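Local coordinates for invasion protein InvA (Salmonella enterica, PDB 2X49) that serves in the export apparatus of the type III secretion system, through which Salmonella invades cells of the intestinal epithelium, at residues A[176-187]-A[209-219]. Numbering follows the deposited sequence.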
ATOM      1  N   ARG A 176     -16.206  10.214  12.012  1.00 15.28           N
ATOM      2  CA  ARG A 176     -16.560   9.557  10.746  1.00 15.22           C
ATOM      3  C   ARG A 176     -15.561   9.913   9.653  1.00 15.22           C
ATOM      4  O   ARG A 176     -15.097   9.058   8.925  1.00 14.85           O
ATOM      5  CB  ARG A 176     -18.008   9.922  10.327  1.00 14.85           C
ATOM      6  CG  ARG A 176     -18.411   9.452   9.004  1.00 16.02           C
ATOM      7  CD  ARG A 176     -18.235   8.011   8.748  1.00 17.88           C
ATOM      8  NE  ARG A 176     -18.758   7.147   9.781  1.00 22.15           N
ATOM      9  CZ  ARG A 176     -19.965   6.610   9.783  1.00 27.03           C
ATOM     10  NH1 ARG A 176     -20.810   6.855   8.796  1.00 30.93           N
ATOM     11  NH2 ARG A 176     -20.316   5.822  10.778  1.00 26.00           N
ATOM     12  N   ILE A 177     -15.175  11.177   9.638  1.00 15.30           N
ATOM     13  CA  ILE A 177     -14.171  11.628   8.661  1.00 14.84           C
ATOM     14  C   ILE A 177     -12.845  10.862   8.908  1.00 14.72           C
ATOM     15  O   ILE A 177     -12.181  10.389   7.965  1.00 14.12           O
ATOM     16  CB  ILE A 177     -13.971  13.119   8.681  1.00 14.54           C
ATOM     17  CG1 ILE A 177     -15.272  13.828   8.215  1.00 15.07           C
ATOM     18  CG2 ILE A 177     -12.753  13.454   7.761  1.00 14.84           C
ATOM     19  CD1 ILE A 177     -15.270  15.348   8.570  1.00 17.28           C
ATOM     20  N   SER A 178     -12.500  10.700  10.169  1.00 14.58           N
ATOM     21  CA  SER A 178     -11.202  10.103  10.581  1.00 14.92           C
ATOM     22  C   SER A 178     -11.200   8.658  10.108  1.00 14.50           C
ATOM     23  O   SER A 178     -10.229   8.143   9.520  1.00 15.11           O
ATOM     24  CB  SER A 178     -10.956  10.175  12.076  1.00 15.68           C
ATOM     25  OG  SER A 178      -9.632   9.750  12.430  1.00 17.57           O
ATOM     26  N   GLU A 179     -12.355   8.021  10.281  1.00 15.38           N
ATOM     27  CA  GLU A 179     -12.538   6.650   9.812  1.00 16.83           C
ATOM     28  C   GLU A 179     -12.355   6.468   8.319  1.00 16.38           C
ATOM     29  O   GLU A 179     -11.677   5.549   7.834  1.00 16.77           O
ATOM     30  CB  GLU A 179     -13.875   6.043  10.268  1.00 17.71           C
ATOM     31  CG  GLU A 179     -13.883   5.793  11.711  1.00 23.43           C
ATOM     32  CD  GLU A 179     -15.262   5.533  12.279  1.00 31.14           C
ATOM     33  OE1 GLU A 179     -16.247   5.503  11.504  1.00 36.16           O
ATOM     34  OE2 GLU A 179     -15.363   5.375  13.525  1.00 36.06           O
ATOM     35  N   VAL A 180     -12.948   7.381   7.564  1.00 15.95           N
ATOM     36  CA  VAL A 180     -12.781   7.434   6.090  1.00 15.83           C
ATOM     37  C   VAL A 180     -11.286   7.542   5.698  1.00 15.73           C
ATOM     38  O   VAL A 180     -10.718   6.777   4.908  1.00 16.30           O
ATOM     39  CB  VAL A 180     -13.583   8.543   5.450  1.00 17.45           C
ATOM     40  CG1 VAL A 180     -13.210   8.712   3.995  1.00 17.25           C
ATOM     41  CG2 VAL A 180     -15.066   8.219   5.604  1.00 15.95           C
ATOM     42  N   LEU A 181     -10.624   8.454   6.337  1.00 14.14           N
ATOM     43  CA  LEU A 181      -9.198   8.725   6.026  1.00 14.84           C
ATOM     44  C   LEU A 181      -8.318   7.510   6.334  1.00 14.50           C
ATOM     45  O   LEU A 181      -7.419   7.158   5.552  1.00 14.24           O
ATOM     46  CB  LEU A 181      -8.719   9.983   6.777  1.00 13.83           C
ATOM     47  CG  LEU A 181      -9.352  11.358   6.428  1.00 15.16           C
ATOM     48  CD1 LEU A 181      -8.635  12.583   7.077  1.00 17.15           C
ATOM     49  CD2 LEU A 181      -9.378  11.575   4.925  1.00 20.17           C
ATOM     50  N   GLN A 182      -8.531   6.894   7.517  1.00 13.77           N
ATOM     51  CA  GLN A 182      -7.780   5.693   7.906  1.00 14.11           C
ATOM     52  C   GLN A 182      -7.969   4.563   6.912  1.00 15.09           C
ATOM     53  O   GLN A 182      -7.032   3.837   6.578  1.00 13.51           O
ATOM     54  CB  GLN A 182      -8.156   5.191   9.325  1.00 17.03           C
ATOM     55  CG  GLN A 182      -7.682   5.978  10.453  1.00 20.52           C
ATOM     56  CD  GLN A 182      -8.227   5.416  11.752  1.00 25.01           C
ATOM     57  OE1 GLN A 182      -9.371   4.943  11.794  1.00 30.01           O
ATOM     58  NE2 GLN A 182      -7.432   5.458  12.823  1.00 26.25           N
ATOM     59  N   ARG A 183      -9.214   4.429   6.458  1.00 15.81           N
ATOM     60  CA  ARG A 183      -9.548   3.350   5.533  1.00 16.43           C
ATOM     61  C   ARG A 183      -8.935   3.560   4.167  1.00 17.24           C
ATOM     62  O   ARG A 183      -8.536   2.618   3.496  1.00 17.50           O
ATOM     63  CB  ARG A 183     -11.047   3.047   5.531  1.00 16.15           C
ATOM     64  CG  ARG A 183     -11.513   2.384   6.839  1.00 17.63           C
ATOM     65  CD  ARG A 183     -13.049   2.294   6.977  1.00 20.51           C
ATOM     66  NE  ARG A 183     -13.441   1.688   8.276  1.00 21.70           N
ATOM     67  CZ  ARG A 183     -13.355   0.392   8.531  1.00 25.50           C
ATOM     68  NH1 ARG A 183     -12.972  -0.436   7.590  1.00 29.48           N
ATOM     69  NH2 ARG A 183     -13.679  -0.092   9.722  1.00 27.99           N
ATOM     70  N   LEU A 184      -8.776   4.815   3.777  1.00 16.41           N
ATOM     71  CA  LEU A 184      -8.082   5.166   2.501  1.00 15.95           C
ATOM     72  C   LEU A 184      -6.582   4.837   2.638  1.00 15.74           C
ATOM     73  O   LEU A 184      -6.032   4.055   1.876  1.00 15.34           O
ATOM     74  CB  LEU A 184      -8.288   6.625   2.118  1.00 16.05           C
ATOM     75  CG  LEU A 184      -9.716   6.977   1.754  1.00 15.17           C
ATOM     76  CD1 LEU A 184      -9.791   8.502   1.611  1.00 19.07           C
ATOM     77  CD2 LEU A 184     -10.125   6.200   0.488  1.00 17.53           C
ATOM     78  N   LEU A 185      -5.982   5.330   3.710  1.00 14.00           N
ATOM     79  CA  LEU A 185      -4.534   5.191   3.921  1.00 13.47           C
ATOM     80  C   LEU A 185      -4.157   3.758   4.076  1.00 14.28           C
ATOM     81  O   LEU A 185      -3.101   3.349   3.623  1.00 14.42           O
ATOM     82  CB  LEU A 185      -4.084   6.004   5.140  1.00 12.73           C
ATOM     83  CG  LEU A 185      -4.126   7.519   5.009  1.00 16.08           C
ATOM     84  CD1 LEU A 185      -4.192   8.263   6.363  1.00 17.34           C
ATOM     85  CD2 LEU A 185      -2.912   7.987   4.229  1.00 17.29           C
ATOM     86  N   SER A 186      -5.042   2.957   4.698  1.00 13.65           N
ATOM     87  CA  SER A 186      -4.696   1.562   5.038  1.00 15.56           C
ATOM     88  C   SER A 186      -4.606   0.740   3.770  1.00 15.47           C
ATOM     89  O   SER A 186      -4.071  -0.379   3.795  1.00 17.97           O
ATOM     90  CB  SER A 186      -5.691   0.891   6.033  1.00 16.50           C
ATOM     91  OG  SER A 186      -6.941   0.702   5.410  1.00 22.62           O
ATOM     92  N   GLU A 187      -5.157   1.296   2.707  1.00 15.19           N
ATOM     93  CA  GLU A 187      -5.148   0.660   1.360  1.00 15.71           C
ATOM     94  C   GLU A 187      -4.211   1.411   0.384  1.00 14.99           C
ATOM     95  O   GLU A 187      -4.273   1.292  -0.858  1.00 16.72           O
ATOM     96  CB  GLU A 187      -6.570   0.513   0.786  1.00 16.02           C
ATOM     97  CG  GLU A 187      -7.400  -0.574   1.524  1.00 20.58           C
ATOM     98  CD  GLU A 187      -8.640  -1.014   0.720  1.00 23.39           C
ATOM     99  OE1 GLU A 187      -9.794  -0.688   1.130  1.00 30.77           O
ATOM    100  OE2 GLU A 187      -8.503  -1.643  -0.355  1.00 19.26           O
ATOM    101  N   LYS A 209     -24.557   6.488   5.062  1.00 18.21           N
ATOM    102  CA  LYS A 209     -24.264   6.498   6.528  1.00 19.05           C
ATOM    103  C   LYS A 209     -23.471   5.280   6.980  1.00 19.82           C
ATOM    104  O   LYS A 209     -23.010   5.200   8.117  1.00 21.09           O
ATOM    105  CB  LYS A 209     -25.553   6.627   7.356  1.00 19.02           C
ATOM    106  CG  LYS A 209     -26.369   7.925   7.120  1.00 19.26           C
ATOM    107  CD  LYS A 209     -25.527   9.145   7.218  1.00 19.35           C
ATOM    108  CE  LYS A 209     -26.371  10.421   7.127  1.00 20.90           C
ATOM    109  NZ  LYS A 209     -25.597  11.623   6.869  1.00 18.17           N
ATOM    110  N   ASP A 210     -23.311   4.339   6.071  1.00 19.27           N
ATOM    111  CA  ASP A 210     -22.500   3.114   6.328  1.00 19.52           C
ATOM    112  C   ASP A 210     -21.068   3.403   5.897  1.00 18.81           C
ATOM    113  O   ASP A 210     -20.789   3.782   4.766  1.00 18.36           O
ATOM    114  CB  ASP A 210     -23.054   1.916   5.572  1.00 20.22           C
ATOM    115  CG  ASP A 210     -22.196   0.667   5.716  1.00 23.56           C
ATOM    116  OD1 ASP A 210     -22.568  -0.218   6.534  1.00 28.09           O
ATOM    117  OD2 ASP A 210     -21.185   0.545   5.002  1.00 25.37           O
ATOM    118  N   VAL A 211     -20.142   3.250   6.820  1.00 18.04           N
ATOM    119  CA  VAL A 211     -18.784   3.739   6.553  1.00 18.06           C
ATOM    120  C   VAL A 211     -18.063   3.015   5.416  1.00 18.91           C
ATOM    121  O   VAL A 211     -17.292   3.621   4.685  1.00 17.63           O
ATOM    122  CB  VAL A 211     -17.883   3.746   7.823  1.00 17.80           C
ATOM    123  CG1 VAL A 211     -17.500   2.354   8.240  1.00 19.75           C
ATOM    124  CG2 VAL A 211     -16.656   4.552   7.545  1.00 20.02           C
ATOM    125  N   ILE A 212     -18.328   1.734   5.284  1.00 19.66           N
ATOM    126  CA  ILE A 212     -17.610   0.908   4.265  1.00 20.82           C
ATOM    127  C   ILE A 212     -18.047   1.375   2.894  1.00 19.72           C
ATOM    128  O   ILE A 212     -17.249   1.668   1.988  1.00 18.46           O
ATOM    129  CB  ILE A 212     -17.876  -0.548   4.402  1.00 21.93           C
ATOM    130  CG1 ILE A 212     -17.298  -1.039   5.717  1.00 25.57           C
ATOM    131  CG2 ILE A 212     -17.224  -1.355   3.280  1.00 23.79           C
ATOM    132  CD1 ILE A 212     -15.985  -0.518   5.973  1.00 24.80           C
ATOM    133  N   ASN A 213     -19.348   1.449   2.794  1.00 18.96           N
ATOM    134  CA  ASN A 213     -19.979   1.886   1.555  1.00 19.22           C
ATOM    135  C   ASN A 213     -19.487   3.287   1.202  1.00 18.97           C
ATOM    136  O   ASN A 213     -19.150   3.576   0.099  1.00 17.95           O
ATOM    137  CB  ASN A 213     -21.515   1.836   1.644  1.00 19.64           C
ATOM    138  CG  ASN A 213     -22.050   0.422   1.667  1.00 21.65           C
ATOM    139  OD1 ASN A 213     -21.311  -0.537   1.470  1.00 28.34           O
ATOM    140  ND2 ASN A 213     -23.356   0.285   1.912  1.00 26.26           N
ATOM    141  N   LEU A 214     -19.484   4.181   2.187  1.00 17.50           N
ATOM    142  CA  LEU A 214     -19.048   5.570   1.974  1.00 17.77           C
ATOM    143  C   LEU A 214     -17.622   5.631   1.416  1.00 18.67           C
ATOM    144  O   LEU A 214     -17.308   6.418   0.497  1.00 17.69           O
ATOM    145  CB  LEU A 214     -19.169   6.409   3.286  1.00 17.58           C
ATOM    146  CG  LEU A 214     -18.744   7.873   3.218  1.00 18.37           C
ATOM    147  CD1 LEU A 214     -19.608   8.610   2.188  1.00 18.76           C
ATOM    148  CD2 LEU A 214     -18.737   8.561   4.605  1.00 19.56           C
ATOM    149  N   VAL A 215     -16.742   4.853   2.022  1.00 17.39           N
ATOM    150  CA  VAL A 215     -15.349   4.800   1.579  1.00 17.39           C
ATOM    151  C   VAL A 215     -15.244   4.425   0.106  1.00 17.92           C
ATOM    152  O   VAL A 215     -14.485   5.021  -0.636  1.00 17.04           O
ATOM    153  CB  VAL A 215     -14.442   3.848   2.436  1.00 17.20           C
ATOM    154  CG1 VAL A 215     -13.118   3.638   1.718  1.00 17.46           C
ATOM    155  CG2 VAL A 215     -14.203   4.487   3.768  1.00 17.57           C
ATOM    156  N   GLU A 216     -16.074   3.505  -0.314  1.00 18.27           N
ATOM    157  CA  GLU A 216     -16.028   3.062  -1.704  1.00 18.22           C
ATOM    158  C   GLU A 216     -16.355   4.231  -2.652  1.00 19.53           C
ATOM    159  O   GLU A 216     -15.819   4.358  -3.776  1.00 18.72           O
ATOM    160  CB  GLU A 216     -16.941   1.850  -1.928  1.00 17.72           C
ATOM    161  CG  GLU A 216     -16.509   1.023  -3.085  1.00 20.71           C
ATOM    162  CD  GLU A 216     -15.125   0.344  -2.921  1.00 20.86           C
ATOM    163  OE1 GLU A 216     -14.534   0.307  -1.794  1.00 17.85           O
ATOM    164  OE2 GLU A 216     -14.633  -0.198  -3.934  1.00 19.12           O
ATOM    165  N   HIS A 217     -17.333   5.040  -2.247  1.00 17.64           N
ATOM    166  CA  HIS A 217     -17.711   6.179  -3.053  1.00 17.58           C
ATOM    167  C   HIS A 217     -16.597   7.220  -3.123  1.00 17.46           C
ATOM    168  O   HIS A 217     -16.354   7.860  -4.160  1.00 17.54           O
ATOM    169  CB  HIS A 217     -19.026   6.821  -2.586  1.00 17.80           C
ATOM    170  CG  HIS A 217     -20.235   5.961  -2.788  1.00 19.43           C
ATOM    171  ND1 HIS A 217     -20.683   5.583  -4.036  1.00 19.31           N
ATOM    172  CD2 HIS A 217     -21.129   5.449  -1.903  1.00 23.51           C
ATOM    173  CE1 HIS A 217     -21.766   4.834  -3.914  1.00 22.68           C
ATOM    174  NE2 HIS A 217     -22.072   4.759  -2.628  1.00 22.71           N
ATOM    175  N   ILE A 218     -15.950   7.403  -1.988  1.00 17.90           N
ATOM    176  CA  ILE A 218     -14.838   8.364  -1.878  1.00 17.31           C
ATOM    177  C   ILE A 218     -13.682   7.912  -2.793  1.00 18.31           C
ATOM    178  O   ILE A 218     -13.106   8.688  -3.569  1.00 18.18           O
ATOM    179  CB  ILE A 218     -14.351   8.609  -0.438  1.00 18.43           C
ATOM    180  CG1 ILE A 218     -15.502   9.110   0.459  1.00 18.20           C
ATOM    181  CG2 ILE A 218     -13.191   9.580  -0.421  1.00 17.98           C
ATOM    182  CD1 ILE A 218     -16.335  10.185  -0.152  1.00 19.90           C
ATOM    183  N   ARG A 219     -13.422   6.622  -2.745  1.00 18.66           N
ATOM    184  CA  ARG A 219     -12.353   6.024  -3.604  1.00 17.79           C
ATOM    185  C   ARG A 219     -12.682   6.348  -5.035  1.00 18.97           C
ATOM    186  O   ARG A 219     -11.848   6.715  -5.863  1.00 18.55           O
ATOM    187  CB  ARG A 219     -12.242   4.519  -3.436  1.00 17.60           C
ATOM    188  CG  ARG A 219     -11.570   4.072  -2.185  1.00 18.38           C
ATOM    189  CD  ARG A 219     -11.459   2.589  -2.186  1.00 17.19           C
ATOM    190  NE  ARG A 219     -10.645   2.044  -3.277  1.00 17.81           N
ATOM    191  CZ  ARG A 219      -9.374   1.658  -3.131  1.00 17.39           C
ATOM    192  NH1 ARG A 219      -8.776   1.732  -1.920  1.00 18.19           N
ATOM    193  NH2 ARG A 219      -8.708   1.173  -4.187  1.00 17.53           N
TER
HETATM  194  O   HOH W   1      -9.754   2.139   0.875  1.00 14.55           O
HETATM  195  O   HOH W   2      -6.127   0.497  -2.741  1.00 13.75           O
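Val180 and Val215 mark the crossing of two helices, 174-185 and 211-221, in the helical part of the cytoplasmic C-terminal domain of this FHIPEP-family export protein; their CA atoms lie 5.8 Å apart and the segment axes cross at -61°. Val180 CG2 meets Leu214 CD2 at 3.8 Å, the two side chains running roughly perpendicular. Leu184 instead passes Val215 in the opposing direction, and its CD2 comes to 3.7 Å from Arg219 CG, so the aliphatic stem of that arginine extends the apolar seam. Helix 194-204, from the intervening chain, also packs against both helices, through Ile177, Leu181, Leu214 and Ile218.

Arginines flank the seam. Bends at chi2 and chi3 (54° and 49°) fold Arg176 back over Val211, whose CB sits above the centre of the guanidinium face, while NH1 donates to Lys209 O at 2.8 Å; this donor stands above the carbonyl plane. The extended Arg183 carries its guanidinium across Ile212, with CD1 over one face, offset toward the rim, and 3.4 Å from NH1.

At the other end, Arg219 NE pairs with Glu320, and Glu187 OE2 with Arg299; between Glu187 OE2 and Arg219 NH1 there remains a long, out-of-plane salt bridge of 3.7 Å. Two waters lie at the guanidinium edge, in its plane: one accepts from Arg219 NH1 and donates to Arg183 O, the other accepts from Arg219 NH2 and donates to Glu187 O at 2.8 Å.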